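Local coordinates for Atp-dependent DNA ligase (Psychromonas sp., PDB 4D05), which probably seals nicks in DNA, using ATP to form an enzyme-adenylate intermediate and working with an unusually small DNA-binding surface, at residues A[181-186]-A[233-238]. Numbering follows the deposited sequence.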
ATOM      1  N   ALA A 181     -10.507   1.465  -8.661  1.00  9.92           N
ATOM      2  CA  ALA A 181     -11.382   0.306  -8.614  1.00  8.33           C
ATOM      3  C   ALA A 181     -12.090   0.204  -9.961  1.00  7.34           C
ATOM      4  O   ALA A 181     -11.930   1.091 -10.818  1.00  6.74           O
ATOM      5  CB  ALA A 181     -12.361   0.475  -7.541  1.00  9.74           C
ATOM      6  N   GLU A 182     -12.844  -0.879 -10.150  1.00  8.15           N
ATOM      7  CA  GLU A 182     -13.559  -1.101 -11.415  1.00  6.58           C
ATOM      8  C   GLU A 182     -15.072  -0.924 -11.329  1.00  7.27           C
ATOM      9  O   GLU A 182     -15.711  -1.119 -10.284  1.00  6.62           O
ATOM     10  CB  GLU A 182     -13.223  -2.491 -11.999  1.00  9.45           C
ATOM     11  CG  GLU A 182     -11.830  -2.562 -12.666  1.00 10.96           C
ATOM     12  CD  GLU A 182     -10.693  -2.433 -11.675  1.00 12.59           C
ATOM     13  OE1 GLU A 182     -10.559  -3.331 -10.820  1.00 14.32           O
ATOM     14  OE2 GLU A 182      -9.915  -1.451 -11.751  1.00 12.25           O
ATOM     15  N   ALA A 183     -15.653  -0.554 -12.461  1.00  7.74           N
ATOM     16  CA  ALA A 183     -17.102  -0.392 -12.560  1.00  5.51           C
ATOM     17  C   ALA A 183     -17.514  -0.616 -13.994  1.00  6.31           C
ATOM     18  O   ALA A 183     -16.691  -0.519 -14.903  1.00  6.60           O
ATOM     19  CB  ALA A 183     -17.536   0.996 -12.130  1.00  5.23           C
ATOM     20  N   THR A 184     -18.807  -0.861 -14.195  1.00  5.13           N
ATOM     21  CA  THR A 184     -19.339  -1.088 -15.532  1.00  6.29           C
ATOM     22  C   THR A 184     -20.056   0.169 -16.022  1.00  5.43           C
ATOM     23  O   THR A 184     -20.866   0.739 -15.298  1.00  4.92           O
ATOM     24  CB  THR A 184     -20.314  -2.279 -15.516  1.00  7.13           C
ATOM     25  OG1 THR A 184     -19.607  -3.459 -15.141  1.00  8.92           O
ATOM     26  CG2 THR A 184     -20.975  -2.501 -16.881  1.00  7.82           C
ATOM     27  N   VAL A 185     -19.755   0.603 -17.246  1.00  3.79           N
ATOM     28  CA  VAL A 185     -20.430   1.756 -17.814  1.00  3.65           C
ATOM     29  C   VAL A 185     -21.863   1.340 -18.147  1.00  3.94           C
ATOM     30  O   VAL A 185     -22.061   0.348 -18.854  1.00  4.92           O
ATOM     31  CB  VAL A 185     -19.753   2.241 -19.115  1.00  3.98           C
ATOM     32  CG1 VAL A 185     -20.509   3.446 -19.693  1.00  4.77           C
ATOM     33  CG2 VAL A 185     -18.304   2.603 -18.839  1.00  5.69           C
ATOM     34  N   ILE A 186     -22.863   2.081 -17.663  1.00  2.50           N
ATOM     35  CA  ILE A 186     -24.253   1.686 -17.931  1.00  3.77           C
ATOM     36  C   ILE A 186     -25.049   2.693 -18.746  1.00  2.28           C
ATOM     37  O   ILE A 186     -26.058   2.318 -19.344  1.00  4.71           O
ATOM     38  CB  ILE A 186     -25.039   1.322 -16.628  1.00  4.84           C
ATOM     39  CG1 ILE A 186     -25.214   2.531 -15.682  1.00  6.78           C
ATOM     40  CG2 ILE A 186     -24.315   0.232 -15.844  1.00  6.30           C
ATOM     41  CD1 ILE A 186     -26.150   2.256 -14.518  1.00  7.76           C
ATOM     42  N   ILE A 233     -14.466  -0.423 -16.669  1.00  7.14           N
ATOM     43  CA  ILE A 233     -13.511   0.660 -16.636  1.00  7.57           C
ATOM     44  C   ILE A 233     -12.919   0.744 -15.251  1.00  6.49           C
ATOM     45  O   ILE A 233     -13.497   0.218 -14.297  1.00  6.36           O
ATOM     46  CB  ILE A 233     -14.143   2.019 -17.070  1.00  6.10           C
ATOM     47  CG1 ILE A 233     -15.270   2.487 -16.126  1.00  7.16           C
ATOM     48  CG2 ILE A 233     -14.659   1.866 -18.506  1.00  6.23           C
ATOM     49  CD1 ILE A 233     -14.805   3.238 -14.914  1.00  9.45           C
ATOM     50  N   THR A 234     -11.768   1.416 -15.160  1.00  5.50           N
ATOM     51  CA  THR A 234     -11.165   1.725 -13.882  1.00  6.30           C
ATOM     52  C   THR A 234     -11.402   3.195 -13.592  1.00  7.42           C
ATOM     53  O   THR A 234     -11.231   4.047 -14.476  1.00  7.06           O
ATOM     54  CB  THR A 234      -9.663   1.467 -13.910  1.00  6.79           C
ATOM     55  OG1 THR A 234      -9.438   0.057 -14.030  1.00  9.85           O
ATOM     56  CG2 THR A 234      -9.012   1.963 -12.623  1.00  7.03           C
ATOM     57  N   TYR A 235     -11.812   3.471 -12.357  1.00  6.05           N
ATOM     58  CA  TYR A 235     -11.974   4.835 -11.892  1.00  5.05           C
ATOM     59  C   TYR A 235     -11.083   5.041 -10.679  1.00  6.35           C
ATOM     60  O   TYR A 235     -10.666   4.077 -10.041  1.00  6.74           O
ATOM     61  CB  TYR A 235     -13.425   5.150 -11.571  1.00  4.56           C
ATOM     62  CG  TYR A 235     -14.010   4.351 -10.444  1.00  5.02           C
ATOM     63  CD1 TYR A 235     -14.559   3.095 -10.676  1.00  5.15           C
ATOM     64  CD2 TYR A 235     -14.037   4.856  -9.163  1.00  5.75           C
ATOM     65  CE1 TYR A 235     -15.105   2.341  -9.631  1.00  5.08           C
ATOM     66  CE2 TYR A 235     -14.576   4.127  -8.115  1.00  5.72           C
ATOM     67  CZ  TYR A 235     -15.098   2.862  -8.348  1.00  6.07           C
ATOM     68  OH  TYR A 235     -15.653   2.150  -7.291  1.00  8.47           O
ATOM     69  N   ARG A 236     -10.814   6.309 -10.401  1.00  7.71           N
ATOM     70  CA  ARG A 236      -9.936   6.718  -9.330  1.00  7.20           C
ATOM     71  C   ARG A 236     -10.762   7.525  -8.350  1.00  7.15           C
ATOM     72  O   ARG A 236     -11.718   8.209  -8.746  1.00  8.30           O
ATOM     73  CB  ARG A 236      -8.804   7.548  -9.943  1.00  8.78           C
ATOM     74  CG  ARG A 236      -7.809   8.078  -8.950  1.00 11.50           C
ATOM     75  CD  ARG A 236      -6.639   8.678  -9.660  1.00 13.76           C
ATOM     76  NE  ARG A 236      -5.958   7.706 -10.517  1.00 15.63           N
ATOM     77  CZ  ARG A 236      -4.907   8.012 -11.279  1.00 23.84           C
ATOM     78  NH1 ARG A 236      -4.406   9.258 -11.297  1.00 27.76           N
ATOM     79  NH2 ARG A 236      -4.342   7.083 -12.026  1.00 25.98           N
ATOM     80  N   PHE A 237     -10.461   7.401  -7.053  1.00  7.71           N
ATOM     81  CA  PHE A 237     -11.266   8.060  -6.038  1.00  7.84           C
ATOM     82  C   PHE A 237     -10.496   8.119  -4.728  1.00  9.27           C
ATOM     83  O   PHE A 237      -9.423   7.563  -4.616  1.00 10.40           O
ATOM     84  CB  PHE A 237     -12.579   7.290  -5.837  1.00  8.30           C
ATOM     85  CG  PHE A 237     -12.400   5.948  -5.177  1.00 10.20           C
ATOM     86  CD1 PHE A 237     -11.949   4.868  -5.893  1.00  9.79           C
ATOM     87  CD2 PHE A 237     -12.688   5.770  -3.819  1.00 10.85           C
ATOM     88  CE1 PHE A 237     -11.785   3.626  -5.287  1.00 10.89           C
ATOM     89  CE2 PHE A 237     -12.531   4.513  -3.211  1.00 12.75           C
ATOM     90  CZ  PHE A 237     -12.085   3.445  -3.960  1.00 11.56           C
ATOM     91  N   THR A 238     -11.066   8.750  -3.729  1.00  9.79           N
ATOM     92  CA  THR A 238     -10.489   8.610  -2.385  1.00 12.68           C
ATOM     93  C   THR A 238     -11.588   8.690  -1.324  1.00 12.77           C
ATOM     94  O   THR A 238     -12.224   9.724  -1.152  1.00 14.30           O
ATOM     95  CB  THR A 238      -9.340   9.607  -2.154  1.00 16.90           C
ATOM     96  OG1 THR A 238      -8.773   9.339  -0.867  1.00 20.35           O
ATOM     97  CG2 THR A 238      -9.819  11.042  -2.202  1.00 15.90           C
TER
HETATM   98  O   HOH W   1     -15.678  -0.926  -7.472  0.95 17.85           O
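Ala181 and Ala183 each trade two backbone hydrogen bonds with the neighbouring strand, Ala181 with Tyr235 and Ala183 with Ile233, making this an antiparallel pairing inside the OB domain. Strand 179-190 is the middle strand of its five-stranded sheet, and strand 232-237 lies beside it. Ile233 N lies 2.8 Å from Ala183 O, with its N-H pointing almost straight at the oxygen (175°). Between the two hydrogen-bonded pairs comes the non-hydrogen-bonded pair Glu182 and Thr234, whose side chains run alongside each other on one face. Thr234 OG1 donates to Glu182 OE2 over 2.8 Å, reaching the carboxylate oxygen on its anti side and 20° out of plane. A bend at chi2 folds the glutamate chain back, bringing its acid group beside the threonine. The face carrying Ala181, Ala183, Ile233 and Tyr235 is mostly apolar. With chi1 at 64°, CG of Tyr235 sits between its own backbone N and carbonyl carbon, and the ring leans across residues 181-183: Ala183 CB lies 3.7 Å from CE1, and Ala181 CB is equally close to CZ. Further along, Val185 CG2 packs against Ile233 CG2 at 3.7 Å, their side chains crossing at about a right angle. Arg255 works from the second shell: its NH1 hydrogen-bonds Thr234 OG1 and forms a weak, long ion pair with Glu182 OE2. An alanine in place of Glu182 would probably leave the Thr234 hydroxyl without this acceptor and deprive Arg255 of the distant carboxylate it faces. Phe212 meets the Tyr235 ring edge-to-face, while Asn206 of strand 199-206 hydrogen-bonds the phenol oxygen. One water joins this oxygen to the backbone, 3.1 Å from Tyr235 OH and donating to Glu182 O at 2.8 Å.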